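Sulfide-quinone reductase (PDB 3HYW) catalyses the oxidation of hydrogen sulfide, passing electrons through bound FAD to a quinone and building up polysulfur at its active site. Local coordinates at residues P43-L48 and E56-P61; G51-E56 and F381-E386; E386-W391 and I398-E403. All coordinates share one frame; numbering follows the deposited sequence.

Along the chain, contact 1 comes first: 43-48, at the start of helix 45-50, meets 56-61, which leads into strand 59-61, and this closes a loop of only seven residues. Contact 2 crosses it, because its first segment, 51-56, begins inside that loop and shares Glu-56 with contact 1, while its partner lies more than 300 residues later on helix 376-395. Contact 3 follows in series, closing the short turn between helix 376-395 and helix 401-411. Glu-386 is common to contacts 2 and 3 and also packs on Ala-44 and Ile-58 of contact 1. Together they tie the FAD-binding N-terminal region to the C-terminal helices of the quinone pocket.

Contact 1 (P43-L48 and E56-P61); sequences PAFPHL and EDISVP. With FAD (flavin-adenine dinucleotide), chain G.
With chi1 at 62°, Ile-58 holds CG1 in the crowded position between its backbone N and carbonyl carbon, and with CD1 swung outward (chi2 154°) the terminal methyl comes to the ring of Phe-45, while CG2 faces Ala-44; Phe-45, with CG anti to its carbonyl carbon (chi1 -70°), turns the edge of its ring to the isoleucine. Ile-58 CD1 lies near the ring plane, 3.7 Å from Phe-45 CD1, so an edge, not a face, receives the methyl. Its other branch, CG2, comes within 3.6 Å of Ala-44 CB, a closeness that suits a residue with nothing beyond CB. Leu-48, one helical turn on, adds its CB 4.2 Å from Ile-58 CD1, and its N closes that turn on Ala-44 O at 2.9 Å. The contact is entirely apolar and buried, and a branched side chain serves it well by touching three residues at once. Beside Ala-44, Pro-43 lies against one face of the flavin, its CG 3.7 Å from FAD C4; a compact, rigid ring can lie close over the flavin without side-chain freedom to lose. This is the FAD-binding site of a pyridine nucleotide-disulphide oxidoreductase fold, where the start of helix 45-50 lies between the isoalloxazine and the residue preceding strand 59-61.

Contact 2 (G51-E56 and F381-E386); sequences GWRKFE and FKTAFE. With DCQ (2-decyl-5,6-dimethoxy-3-methylcyclohexa-2,5-diene-1,4-dione), chain H.
Arg-53 reaches across to the stretch of helix from Phe-381 to Glu-386, which gives one flank to the arginine and another to the quinone. Phe-381 belongs to the quinone flank: the edge of its ring meets the carbonyl oxygen, with CE2 3.1 Å from DCQ O5. Lys-382 is long enough to carry its NZ to the flavin, where it hydrogen-bonds FAD O4 and Ile-348 O and forms a salt bridge with Glu-162. Thr-383 returns to the arginine, but through a water, which lies 2.8 Å from Thr-383 OG1 and accepts a bond from Arg-53 NH1 at 2.9 Å. Phe-385 lays one face of its ring on the quinone head, DCQ C4 standing over its centre, and its CE2 approaches the methoxy carbon DCQ C3M to 3.3 Å; a flat apolar side chain matches a flat ring. Glu-386, its CG anti to the backbone N (chi1 179°) and the chain extended beyond, ends in the salt bridge. Arg-53 grips it side-on: NH1 gives a bond of 2.7 Å to Glu-386 OE1, and NE one of 2.9 Å to the syn lone pair of Glu-386 OE2. The guanidinium and carboxylate planes are 36° apart, so the pairing is twisted. On the far side of the guanidinium, NH2 reaches the arginine's own neighbour, Trp-52 O, at 3.2 Å, which helps fix its rotation. A carboxylate buried here gains an ionic partner for both oxygens. Gly-51, whose positive phi closes a Schellman motif at the end of helix 45-50, starts the loop that carries Arg-53 to helix 376-395; Arg-53 also touches His-47 of helix 45-50, and Glu-386 packs on Ile-58, next to strand 59-61.

Contact 3 (E386-W391 and I398-E403); sequences EKYFLW and IAPSFE. With DCQ (2-decyl-5,6-dimethoxy-3-methylcyclohexa-2,5-diene-1,4-dione), chain H.
Phe-389, still inside helix 376-395, and Ile-398, in the loop before helix 401-411, bring the two backbones nearest, with CA atoms 7.5 Å apart. Tyr-388, with CG anti to its backbone N (chi1 173°), extends from the first helix so that its hydroxyl donates a 2.6 Å hydrogen bond to Glu-403 OE1. The hydroxyl comes from above the carboxylate plane, 43° out of it, while the glutamate sits at the edge of the tyrosine ring. Lys-392 forms a salt bridge to the same oxygen, so OE1 is held by two partners. Around the hydroxyl, Phe-402 CZ lies 3.3 Å from Tyr-388 OH, and Pro-400 CG 3.6 Å from Tyr-388 OH.

Two consecutive helices joined by a short loop form this corner of the quinone pocket: Pro-400 is the N-cap residue of the second helix, a place where a proline's missing N-H costs no helical bond, and the first turn of the helix presents Phe-402 and Glu-403 to the ligand. Glu-403 OE2 lies 3.4 Å from DCQ C9, near the start of the decyl tail, and the edge of the Phe-402 ring meets the tail further out, with CE2 3.7 Å from DCQ C14. On the inner side, Phe-389 CE2 touches Ile-398 CG2 at 3.8 Å, both apolar and buried, and Ile-398 continues onto Ile-15, Ala-16 and Tyr-19 of helix 12-24, whose first residues belong to the glycine-rich FAD-binding segment.

Contact 1 (P43-L48 and E56-P61)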
loop_
_atom_site.group_PDB
_atom_site.type_symbol
_atom_site.label_atom_id
_atom_site.label_comp_id
_atom_site.label_asym_id
_atom_site.label_seq_id
_atom_site.Cartn_x
_atom_site.Cartn_y
_atom_site.Cartn_z
ATOM N N PRO A 43 -17.887 -12.323 22.462
ATOM C CA PRO A 43 -17.066 -12.614 21.276
ATOM C C PRO A 43 -17.530 -13.765 20.364
ATOM O O PRO A 43 -17.004 -13.903 19.253
ATOM C CB PRO A 43 -15.696 -12.946 21.879
ATOM C CG PRO A 43 -15.666 -12.201 23.146
ATOM C CD PRO A 43 -17.067 -12.382 23.687
ATOM N N ALA A 44 -18.484 -14.575 20.818
ATOM C CA ALA A 44 -19.045 -15.638 19.979
ATOM C C ALA A 44 -20.393 -15.247 19.373
ATOM O O ALA A 44 -21.028 -16.056 18.702
ATOM C CB ALA A 44 -19.164 -16.965 20.762
ATOM N N PHE A 45 -20.825 -14.007 19.610
ATOM C CA PHE A 45 -22.090 -13.519 19.051
ATOM C C PHE A 45 -22.093 -13.429 17.511
ATOM O O PHE A 45 -23.108 -13.753 16.885
ATOM C CB PHE A 45 -22.533 -12.184 19.683
ATOM C CG PHE A 45 -22.983 -12.291 21.132
ATOM C CD1 PHE A 45 -23.036 -13.521 21.792
ATOM C CD2 PHE A 45 -23.390 -11.153 21.819
ATOM C CE1 PHE A 45 -23.453 -13.604 23.121
ATOM C CE2 PHE A 45 -23.821 -11.224 23.146
ATOM C CZ PHE A 45 -23.849 -12.453 23.798
ATOM N N PRO A 46 -20.971 -12.988 16.892
ATOM C CA PRO A 46 -20.927 -13.070 15.423
ATOM C C PRO A 46 -21.097 -14.495 14.891
ATOM O O PRO A 46 -21.731 -14.700 13.853
ATOM C CB PRO A 46 -19.533 -12.521 15.072
ATOM C CG PRO A 46 -19.154 -11.652 16.254
ATOM C CD PRO A 46 -19.743 -12.370 17.441
ATOM N N HIS A 47 -20.530 -15.468 15.600
ATOM C CA HIS A 47 -20.668 -16.875 15.243
ATOM C C HIS A 47 -22.098 -17.349 15.481
ATOM O O HIS A 47 -22.619 -18.140 14.704
ATOM C CB HIS A 47 -19.688 -17.728 16.055
ATOM C CG HIS A 47 -18.281 -17.219 16.039
ATOM N ND1 HIS A 47 -17.899 -16.061 16.685
ATOM C CD2 HIS A 47 -17.162 -17.712 15.458
ATOM C CE1 HIS A 47 -16.609 -15.859 16.495
ATOM N NE2 HIS A 47 -16.137 -16.851 15.760
ATOM N N LEU A 48 -22.728 -16.875 16.561
ATOM C CA LEU A 48 -24.145 -17.175 16.809
ATOM C C LEU A 48 -25.011 -16.648 15.664
ATOM O O LEU A 48 -25.924 -17.330 15.203
ATOM C CB LEU A 48 -24.618 -16.593 18.145
ATOM C CG LEU A 48 -26.046 -16.934 18.615
ATOM C CD1 LEU A 48 -26.190 -18.424 18.997
ATOM C CD2 LEU A 48 -26.474 -16.060 19.781
ATOM N N GLU A 56 -26.835 -22.052 24.051
ATOM C CA GLU A 56 -26.474 -22.706 25.310
ATOM C C GLU A 56 -24.992 -23.097 25.379
ATOM O O GLU A 56 -24.460 -23.365 26.457
ATOM C CB GLU A 56 -27.417 -23.879 25.606
ATOM C CG GLU A 56 -28.878 -23.406 25.751
ATOM C CD GLU A 56 -29.865 -24.498 26.135
ATOM O OE1 GLU A 56 -29.504 -25.698 26.129
ATOM O OE2 GLU A 56 -31.024 -24.145 26.447
ATOM N N ASP A 57 -24.323 -23.082 24.230
ATOM C CA ASP A 57 -22.893 -23.382 24.167
ATOM C C ASP A 57 -21.978 -22.182 24.434
ATOM O O ASP A 57 -20.772 -22.356 24.631
ATOM C CB ASP A 57 -22.553 -24.000 22.814
ATOM C CG ASP A 57 -23.083 -25.416 22.667
ATOM O OD1 ASP A 57 -23.364 -26.082 23.692
ATOM O OD2 ASP A 57 -23.205 -25.866 21.515
ATOM N N ILE A 58 -22.550 -20.976 24.424
ATOM C CA ILE A 58 -21.791 -19.741 24.653
ATOM C C ILE A 58 -22.432 -18.862 25.728
ATOM O O ILE A 58 -22.264 -17.642 25.728
ATOM C CB ILE A 58 -21.601 -18.907 23.345
ATOM C CG1 ILE A 58 -22.963 -18.463 22.783
ATOM C CG2 ILE A 58 -20.822 -19.723 22.316
ATOM C CD1 ILE A 58 -22.934 -17.197 21.949
ATOM N N SER A 59 -23.167 -19.495 26.638
ATOM C CA SER A 59 -23.812 -18.794 27.747
ATOM C C SER A 59 -23.762 -19.638 29.021
ATOM O O SER A 59 -23.612 -20.856 28.955
ATOM C CB SER A 59 -25.262 -18.440 27.400
ATOM O OG SER A 59 -25.982 -19.588 26.980
ATOM N N VAL A 60 -23.886 -18.973 30.169
ATOM C CA VAL A 60 -23.844 -19.619 31.480
ATOM C C VAL A 60 -24.975 -19.075 32.368
ATOM O O VAL A 60 -24.964 -17.891 32.718
ATOM C CB VAL A 60 -22.472 -19.378 32.184
ATOM C CG1 VAL A 60 -22.398 -20.127 33.516
ATOM C CG2 VAL A 60 -21.311 -19.808 31.288
ATOM N N PRO A 61 -25.960 -19.927 32.730
ATOM C CA PRO A 61 -26.973 -19.492 33.704
ATOM C C PRO A 61 -26.344 -19.150 35.067
ATOM O O PRO A 61 -25.587 -19.954 35.629
ATOM C CB PRO A 61 -27.907 -20.705 33.801
ATOM C CG PRO A 61 -27.682 -21.458 32.519
ATOM C CD PRO A 61 -26.220 -21.299 32.259
HETATM P PA FAD G . -21.480 -7.024 28.723
HETATM O O1A FAD G . -20.539 -8.202 28.717
HETATM O O2A FAD G . -22.371 -6.790 27.542
HETATM O O5B FAD G . -22.363 -7.174 30.047
HETATM C C5B FAD G . -23.270 -6.190 30.515
HETATM C C4B FAD G . -24.219 -6.890 31.475
HETATM O O4B FAD G . -25.002 -5.928 32.181
HETATM C C3B FAD G . -25.209 -7.769 30.729
HETATM O O3B FAD G . -25.378 -8.990 31.459
HETATM C C2B FAD G . -26.489 -6.957 30.735
HETATM O O2B FAD G . -27.647 -7.786 30.660
HETATM C C1B FAD G . -26.389 -6.245 32.072
HETATM N N9A FAD G . -27.193 -4.999 32.190
HETATM C C8A FAD G . -27.377 -4.046 31.250
HETATM N N7A FAD G . -28.157 -3.066 31.771
HETATM C C5A FAD G . -28.464 -3.419 33.041
HETATM C C6A FAD G . -29.219 -2.832 34.054
HETATM N N6A FAD G . -29.836 -1.645 33.849
HETATM N N1A FAD G . -29.332 -3.458 35.256
HETATM C C2A FAD G . -28.727 -4.638 35.480
HETATM N N3A FAD G . -27.995 -5.227 34.520
HETATM C C4A FAD G . -27.846 -4.636 33.299
HETATM N N1 FAD G . -13.901 -8.006 22.739
HETATM C C2 FAD G . -12.781 -8.752 22.539
HETATM O O2 FAD G . -11.774 -8.564 23.249
HETATM N N3 FAD G . -12.734 -9.713 21.585
HETATM C C4 FAD G . -13.811 -9.947 20.808
HETATM O O4 FAD G . -13.780 -10.902 19.833
HETATM C C4X FAD G . -14.966 -9.195 20.992
HETATM N N5 FAD G . -16.040 -9.429 20.205
HETATM C C5X FAD G . -17.176 -8.717 20.372
HETATM C C6 FAD G . -18.279 -8.988 19.555
HETATM C C7 FAD G . -19.458 -8.263 19.697
HETATM C C7M FAD G . -20.626 -8.587 18.785
HETATM C C8 FAD G . -19.527 -7.260 20.667
HETATM C C8M FAD G . -20.778 -6.428 20.874
HETATM C C9 FAD G . -18.419 -6.992 21.476
HETATM C C9A FAD G . -17.228 -7.725 21.349
HETATM N N10 FAD G . -16.146 -7.485 22.149
HETATM C C10 FAD G . -15.009 -8.207 21.975
HETATM C "C1'" FAD G . -16.184 -6.382 23.137
HETATM C "C2'" FAD G . -16.350 -6.671 24.615
HETATM O "O2'" FAD G . -15.417 -7.675 25.034
HETATM C "C3'" FAD G . -17.806 -7.046 24.892
HETATM O "O3'" FAD G . -18.665 -5.960 24.468
HETATM C "C4'" FAD G . -18.032 -7.338 26.369
HETATM O "O4'" FAD G . -19.260 -8.067 26.493
HETATM C "C5'" FAD G . -18.096 -6.052 27.185
HETATM O "O5'" FAD G . -18.213 -6.360 28.570
HETATM P P FAD G . -19.162 -5.515 29.563
HETATM O O1P FAD G . -19.086 -6.166 30.919
HETATM O O2P FAD G . -18.869 -4.036 29.437
HETATM O O3P FAD G . -20.645 -5.678 28.954
#

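Contact 2 (G51-E56 and F381-E386)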
loop_
_atom_site.group_PDB
_atom_site.type_symbol
_atom_site.label_atom_id
_atom_site.label_comp_id
_atom_site.label_asym_id
_atom_site.label_seq_id
_atom_site.Cartn_x
_atom_site.Cartn_y
_atom_site.Cartn_z
ATOM N N GLY A 51 -24.953 -18.815 12.739
ATOM C CA GLY A 51 -25.517 -20.139 12.974
ATOM C C GLY A 51 -24.433 -21.153 13.288
ATOM O O GLY A 51 -24.659 -22.365 13.206
ATOM N N TRP A 52 -23.252 -20.649 13.649
ATOM C CA TRP A 52 -22.097 -21.496 13.916
ATOM C C TRP A 52 -21.995 -21.857 15.402
ATOM O O TRP A 52 -21.081 -22.574 15.806
ATOM C CB TRP A 52 -20.805 -20.826 13.435
ATOM C CG TRP A 52 -20.732 -20.574 11.939
ATOM C CD1 TRP A 52 -21.592 -21.033 10.976
ATOM C CD2 TRP A 52 -19.721 -19.833 11.248
ATOM N NE1 TRP A 52 -21.190 -20.602 9.733
ATOM C CE2 TRP A 52 -20.040 -19.869 9.871
ATOM C CE3 TRP A 52 -18.577 -19.132 11.662
ATOM C CZ2 TRP A 52 -19.256 -19.234 8.902
ATOM C CZ3 TRP A 52 -17.797 -18.506 10.696
ATOM C CH2 TRP A 52 -18.144 -18.559 9.331
ATOM N N ARG A 53 -22.923 -21.335 16.203
ATOM C CA ARG A 53 -23.017 -21.668 17.621
ATOM C C ARG A 53 -24.473 -21.866 18.013
ATOM O O ARG A 53 -25.368 -21.292 17.393
ATOM C CB ARG A 53 -22.438 -20.548 18.503
ATOM C CG ARG A 53 -20.965 -20.239 18.313
ATOM C CD ARG A 53 -20.033 -21.376 18.732
ATOM N NE ARG A 53 -18.660 -20.882 18.770
ATOM C CZ ARG A 53 -17.833 -20.843 17.726
ATOM N NH1 ARG A 53 -16.608 -20.347 17.879
ATOM N NH2 ARG A 53 -18.222 -21.291 16.532
ATOM N N LYS A 54 -24.689 -22.677 19.046
ATOM C CA LYS A 54 -25.965 -22.733 19.756
ATOM C C LYS A 54 -25.842 -21.827 20.974
ATOM O O LYS A 54 -24.769 -21.752 21.586
ATOM C CB LYS A 54 -26.276 -24.160 20.213
ATOM C CG LYS A 54 -26.575 -25.149 19.105
ATOM C CD LYS A 54 -26.695 -26.567 19.682
ATOM C CE LYS A 54 -27.034 -27.597 18.611
ATOM N NZ LYS A 54 -25.973 -27.724 17.565
ATOM N N PHE A 55 -26.933 -21.152 21.337
ATOM C CA PHE A 55 -26.913 -20.207 22.459
ATOM C C PHE A 55 -26.397 -20.833 23.763
ATOM O O PHE A 55 -25.607 -20.224 24.483
ATOM C CB PHE A 55 -28.298 -19.589 22.675
ATOM C CG PHE A 55 -28.407 -18.756 23.924
ATOM C CD1 PHE A 55 -28.997 -19.277 25.079
ATOM C CD2 PHE A 55 -27.924 -17.454 23.950
ATOM C CE1 PHE A 55 -29.104 -18.510 26.234
ATOM C CE2 PHE A 55 -28.025 -16.674 25.107
ATOM C CZ PHE A 55 -28.621 -17.203 26.250
ATOM N N GLU A 56 -26.835 -22.052 24.051
ATOM C CA GLU A 56 -26.474 -22.706 25.310
ATOM C C GLU A 56 -24.992 -23.097 25.379
ATOM O O GLU A 56 -24.460 -23.365 26.457
ATOM C CB GLU A 56 -27.417 -23.879 25.606
ATOM C CG GLU A 56 -28.878 -23.406 25.751
ATOM C CD GLU A 56 -29.865 -24.498 26.135
ATOM O OE1 GLU A 56 -29.504 -25.698 26.129
ATOM O OE2 GLU A 56 -31.024 -24.145 26.447
ATOM N N PHE A 381 -7.046 -20.422 17.904
ATOM C CA PHE A 381 -6.876 -19.765 19.195
ATOM C C PHE A 381 -8.142 -19.052 19.676
ATOM O O PHE A 381 -8.436 -19.053 20.877
ATOM C CB PHE A 381 -5.701 -18.784 19.180
ATOM C CG PHE A 381 -5.297 -18.331 20.550
ATOM C CD1 PHE A 381 -4.400 -19.079 21.304
ATOM C CD2 PHE A 381 -5.840 -17.172 21.107
ATOM C CE1 PHE A 381 -4.038 -18.668 22.590
ATOM C CE2 PHE A 381 -5.481 -16.761 22.392
ATOM C CZ PHE A 381 -4.579 -17.509 23.127
ATOM N N LYS A 382 -8.862 -18.419 18.748
ATOM C CA LYS A 382 -10.147 -17.776 19.046
ATOM C C LYS A 382 -11.143 -18.795 19.628
ATOM O O LYS A 382 -11.754 -18.554 20.673
ATOM C CB LYS A 382 -10.712 -17.119 17.778
ATOM C CG LYS A 382 -12.058 -16.414 17.947
ATOM C CD LYS A 382 -11.904 -14.911 18.069
ATOM C CE LYS A 382 -13.266 -14.260 18.245
ATOM N NZ LYS A 382 -13.169 -12.786 18.330
ATOM N N THR A 383 -11.283 -19.936 18.953
ATOM C CA THR A 383 -12.155 -21.016 19.418
ATOM C C THR A 383 -11.695 -21.547 20.780
ATOM O O THR A 383 -12.513 -21.733 21.689
ATOM C CB THR A 383 -12.226 -22.168 18.382
ATOM O OG1 THR A 383 -12.667 -21.637 17.126
ATOM C CG2 THR A 383 -13.202 -23.258 18.836
ATOM N N ALA A 384 -10.387 -21.762 20.916
ATOM C CA ALA A 384 -9.806 -22.238 22.174
ATOM C C ALA A 384 -10.064 -21.252 23.313
ATOM O O ALA A 384 -10.461 -21.663 24.402
ATOM C CB ALA A 384 -8.317 -22.528 22.016
ATOM N N PHE A 385 -9.877 -19.957 23.049
ATOM C CA PHE A 385 -10.117 -18.933 24.057
ATOM C C PHE A 385 -11.581 -18.881 24.532
ATOM O O PHE A 385 -11.847 -18.684 25.718
ATOM C CB PHE A 385 -9.668 -17.541 23.594
ATOM C CG PHE A 385 -9.835 -16.495 24.656
ATOM C CD1 PHE A 385 -8.985 -16.471 25.760
ATOM C CD2 PHE A 385 -10.882 -15.579 24.594
ATOM C CE1 PHE A 385 -9.160 -15.532 26.764
ATOM C CE2 PHE A 385 -11.055 -14.633 25.594
ATOM C CZ PHE A 385 -10.191 -14.610 26.679
ATOM N N GLU A 386 -12.507 -19.051 23.595
ATOM C CA GLU A 386 -13.933 -19.160 23.892
ATOM C C GLU A 386 -14.200 -20.257 24.932
ATOM O O GLU A 386 -14.819 -19.995 25.963
ATOM C CB GLU A 386 -14.700 -19.433 22.596
ATOM C CG GLU A 386 -16.192 -19.596 22.750
ATOM C CD GLU A 386 -16.857 -20.010 21.458
ATOM O OE1 GLU A 386 -16.550 -19.400 20.407
ATOM O OE2 GLU A 386 -17.676 -20.953 21.495
HETATM O O2 DCQ H . -9.328 -10.820 26.756
HETATM C C2 DCQ H . -8.523 -11.590 25.977
HETATM C C3 DCQ H . -8.826 -11.743 24.629
HETATM O O3 DCQ H . -9.916 -11.103 24.089
HETATM C C3M DCQ H . -11.225 -11.672 24.089
HETATM C C4 DCQ H . -8.011 -12.530 23.826
HETATM O O4 DCQ H . -8.305 -12.675 22.492
HETATM C C4M DCQ H . -8.884 -13.878 21.987
HETATM C C5 DCQ H . -6.899 -13.163 24.373
HETATM O O5 DCQ H . -6.108 -13.933 23.574
HETATM C C1 DCQ H . -7.413 -12.224 26.529
HETATM C C1M DCQ H . -7.112 -12.041 27.998
HETATM C C6 DCQ H . -6.597 -13.020 25.724
HETATM C C7 DCQ H . -5.379 -13.718 26.303
HETATM C C8 DCQ H . -5.610 -15.217 26.466
HETATM C C9 DCQ H . -4.990 -15.730 27.760
HETATM C C10 DCQ H . -3.925 -16.789 27.489
HETATM C C11 DCQ H . -4.387 -18.159 27.971
HETATM C C12 DCQ H . -3.311 -18.846 28.802
HETATM C C13 DCQ H . -2.636 -19.964 28.009
HETATM C C14 DCQ H . -1.878 -20.918 28.927
HETATM C C15 DCQ H . -1.031 -21.907 28.132
HETATM C C16 DCQ H . -0.785 -23.166 28.935
HETATM O O HOH W 1 -14.268 -19.394 16.523
#

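Contact 3 (E386-W391 and I398-E403)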
loop_
_atom_site.group_PDB
_atom_site.type_symbol
_atom_site.label_atom_id
_atom_site.label_comp_id
_atom_site.label_asym_id
_atom_site.label_seq_id
_atom_site.Cartn_x
_atom_site.Cartn_y
_atom_site.Cartn_z
ATOM N N GLU A 386 -12.507 -19.051 23.595
ATOM C CA GLU A 386 -13.933 -19.160 23.892
ATOM C C GLU A 386 -14.200 -20.257 24.932
ATOM O O GLU A 386 -14.819 -19.995 25.963
ATOM C CB GLU A 386 -14.700 -19.433 22.596
ATOM C CG GLU A 386 -16.192 -19.596 22.750
ATOM C CD GLU A 386 -16.857 -20.010 21.458
ATOM O OE1 GLU A 386 -16.550 -19.400 20.407
ATOM O OE2 GLU A 386 -17.676 -20.953 21.495
ATOM N N LYS A 387 -13.693 -21.462 24.679
ATOM C CA LYS A 387 -13.853 -22.587 25.612
ATOM C C LYS A 387 -13.234 -22.270 26.973
ATOM O O LYS A 387 -13.835 -22.528 28.022
ATOM C CB LYS A 387 -13.244 -23.873 25.028
ATOM C CG LYS A 387 -13.785 -24.257 23.643
ATOM C CD LYS A 387 -15.287 -24.527 23.699
ATOM C CE LYS A 387 -15.887 -24.736 22.316
ATOM N NZ LYS A 387 -17.361 -24.986 22.421
ATOM N N TYR A 388 -12.040 -21.685 26.939
ATOM C CA TYR A 388 -11.302 -21.294 28.145
ATOM C C TYR A 388 -12.023 -20.236 28.987
ATOM O O TYR A 388 -12.123 -20.388 30.202
ATOM C CB TYR A 388 -9.880 -20.830 27.784
ATOM C CG TYR A 388 -9.084 -20.236 28.939
ATOM C CD1 TYR A 388 -8.735 -21.012 30.046
ATOM C CD2 TYR A 388 -8.667 -18.902 28.911
ATOM C CE1 TYR A 388 -8.000 -20.472 31.107
ATOM C CE2 TYR A 388 -7.920 -18.352 29.966
ATOM C CZ TYR A 388 -7.595 -19.145 31.057
ATOM O OH TYR A 388 -6.866 -18.619 32.109
ATOM N N PHE A 389 -12.526 -19.177 28.358
ATOM C CA PHE A 389 -13.219 -18.142 29.113
ATOM C C PHE A 389 -14.508 -18.650 29.760
ATOM O O PHE A 389 -14.775 -18.350 30.924
ATOM C CB PHE A 389 -13.504 -16.884 28.277
ATOM C CG PHE A 389 -13.753 -15.659 29.119
ATOM C CD1 PHE A 389 -15.047 -15.310 29.514
ATOM C CD2 PHE A 389 -12.689 -14.878 29.557
ATOM C CE1 PHE A 389 -15.272 -14.190 30.311
ATOM C CE2 PHE A 389 -12.903 -13.761 30.362
ATOM C CZ PHE A 389 -14.200 -13.413 30.742
ATOM N N LEU A 390 -15.305 -19.407 29.007
ATOM C CA LEU A 390 -16.544 -19.981 29.551
ATOM C C LEU A 390 -16.255 -20.892 30.730
ATOM O O LEU A 390 -16.997 -20.902 31.720
ATOM C CB LEU A 390 -17.326 -20.761 28.489
ATOM C CG LEU A 390 -18.457 -20.130 27.648
ATOM C CD1 LEU A 390 -19.092 -18.871 28.245
ATOM C CD2 LEU A 390 -18.069 -19.921 26.191
ATOM N N TRP A 391 -15.175 -21.663 30.626
ATOM C CA TRP A 391 -14.725 -22.484 31.748
ATOM C C TRP A 391 -14.464 -21.615 32.992
ATOM O O TRP A 391 -14.895 -21.953 34.098
ATOM C CB TRP A 391 -13.474 -23.294 31.374
ATOM C CG TRP A 391 -13.026 -24.164 32.486
ATOM C CD1 TRP A 391 -13.443 -25.440 32.754
ATOM C CD2 TRP A 391 -12.096 -23.821 33.516
ATOM N NE1 TRP A 391 -12.822 -25.910 33.887
ATOM C CE2 TRP A 391 -11.990 -24.937 34.372
ATOM C CE3 TRP A 391 -11.337 -22.677 33.797
ATOM C CZ2 TRP A 391 -11.154 -24.942 35.492
ATOM C CZ3 TRP A 391 -10.507 -22.688 34.907
ATOM C CH2 TRP A 391 -10.422 -23.808 35.738
ATOM N N ILE A 398 -11.706 -15.611 37.031
ATOM C CA ILE A 398 -11.494 -14.984 35.718
ATOM C C ILE A 398 -10.021 -14.594 35.553
ATOM O O ILE A 398 -9.571 -14.313 34.442
ATOM C CB ILE A 398 -12.428 -13.739 35.473
ATOM C CG1 ILE A 398 -13.908 -14.088 35.688
ATOM C CG2 ILE A 398 -12.255 -13.157 34.060
ATOM C CD1 ILE A 398 -14.447 -15.226 34.807
ATOM N N ALA A 399 -9.274 -14.601 36.654
ATOM C CA ALA A 399 -7.866 -14.216 36.613
ATOM C C ALA A 399 -6.944 -15.243 37.287
ATOM O O ALA A 399 -6.295 -14.929 38.286
ATOM C CB ALA A 399 -7.677 -12.826 37.223
ATOM N N PRO A 400 -6.871 -16.474 36.738
ATOM C CA PRO A 400 -5.961 -17.469 37.320
ATOM C C PRO A 400 -4.516 -16.977 37.230
ATOM O O PRO A 400 -4.128 -16.417 36.202
ATOM C CB PRO A 400 -6.139 -18.692 36.420
ATOM C CG PRO A 400 -7.354 -18.463 35.627
ATOM C CD PRO A 400 -7.568 -16.990 35.544
ATOM N N SER A 401 -3.738 -17.188 38.292
ATOM C CA SER A 401 -2.360 -16.695 38.363
ATOM C C SER A 401 -1.490 -17.062 37.152
ATOM O O SER A 401 -0.668 -16.245 36.719
ATOM C CB SER A 401 -1.674 -17.155 39.656
ATOM O OG SER A 401 -1.258 -18.506 39.558
ATOM N N PHE A 402 -1.684 -18.268 36.606
ATOM C CA PHE A 402 -0.900 -18.744 35.453
ATOM C C PHE A 402 -1.133 -17.923 34.184
ATOM O O PHE A 402 -0.221 -17.772 33.370
ATOM C CB PHE A 402 -1.139 -20.240 35.165
ATOM C CG PHE A 402 -2.380 -20.521 34.355
ATOM C CD1 PHE A 402 -3.584 -20.821 34.982
ATOM C CD2 PHE A 402 -2.339 -20.501 32.962
ATOM C CE1 PHE A 402 -4.748 -21.069 34.229
ATOM C CE2 PHE A 402 -3.489 -20.739 32.206
ATOM C CZ PHE A 402 -4.696 -21.029 32.844
ATOM N N GLU A 403 -2.352 -17.421 34.008
ATOM C CA GLU A 403 -2.690 -16.652 32.814
ATOM C C GLU A 403 -1.856 -15.376 32.735
ATOM O O GLU A 403 -1.308 -15.063 31.680
ATOM C CB GLU A 403 -4.183 -16.332 32.757
ATOM C CG GLU A 403 -4.587 -15.536 31.517
ATOM C CD GLU A 403 -6.088 -15.323 31.399
ATOM O OE1 GLU A 403 -6.867 -16.021 32.092
ATOM O OE2 GLU A 403 -6.488 -14.458 30.594
HETATM O O2 DCQ H . -9.328 -10.820 26.756
HETATM C C2 DCQ H . -8.523 -11.590 25.977
HETATM C C3 DCQ H . -8.826 -11.743 24.629
HETATM O O3 DCQ H . -9.916 -11.103 24.089
HETATM C C3M DCQ H . -11.225 -11.672 24.089
HETATM C C4 DCQ H . -8.011 -12.530 23.826
HETATM O O4 DCQ H . -8.305 -12.675 22.492
HETATM C C4M DCQ H . -8.884 -13.878 21.987
HETATM C C5 DCQ H . -6.899 -13.163 24.373
HETATM O O5 DCQ H . -6.108 -13.933 23.574
HETATM C C1 DCQ H . -7.413 -12.224 26.529
HETATM C C1M DCQ H . -7.112 -12.041 27.998
HETATM C C6 DCQ H . -6.597 -13.020 25.724
HETATM C C7 DCQ H . -5.379 -13.718 26.303
HETATM C C8 DCQ H . -5.610 -15.217 26.466
HETATM C C9 DCQ H . -4.990 -15.730 27.760
HETATM C C10 DCQ H . -3.925 -16.789 27.489
HETATM C C11 DCQ H . -4.387 -18.159 27.971
HETATM C C12 DCQ H . -3.311 -18.846 28.802
HETATM C C13 DCQ H . -2.636 -19.964 28.009
HETATM C C14 DCQ H . -1.878 -20.918 28.927
HETATM C C15 DCQ H . -1.031 -21.907 28.132
HETATM C C16 DCQ H . -0.785 -23.166 28.935
#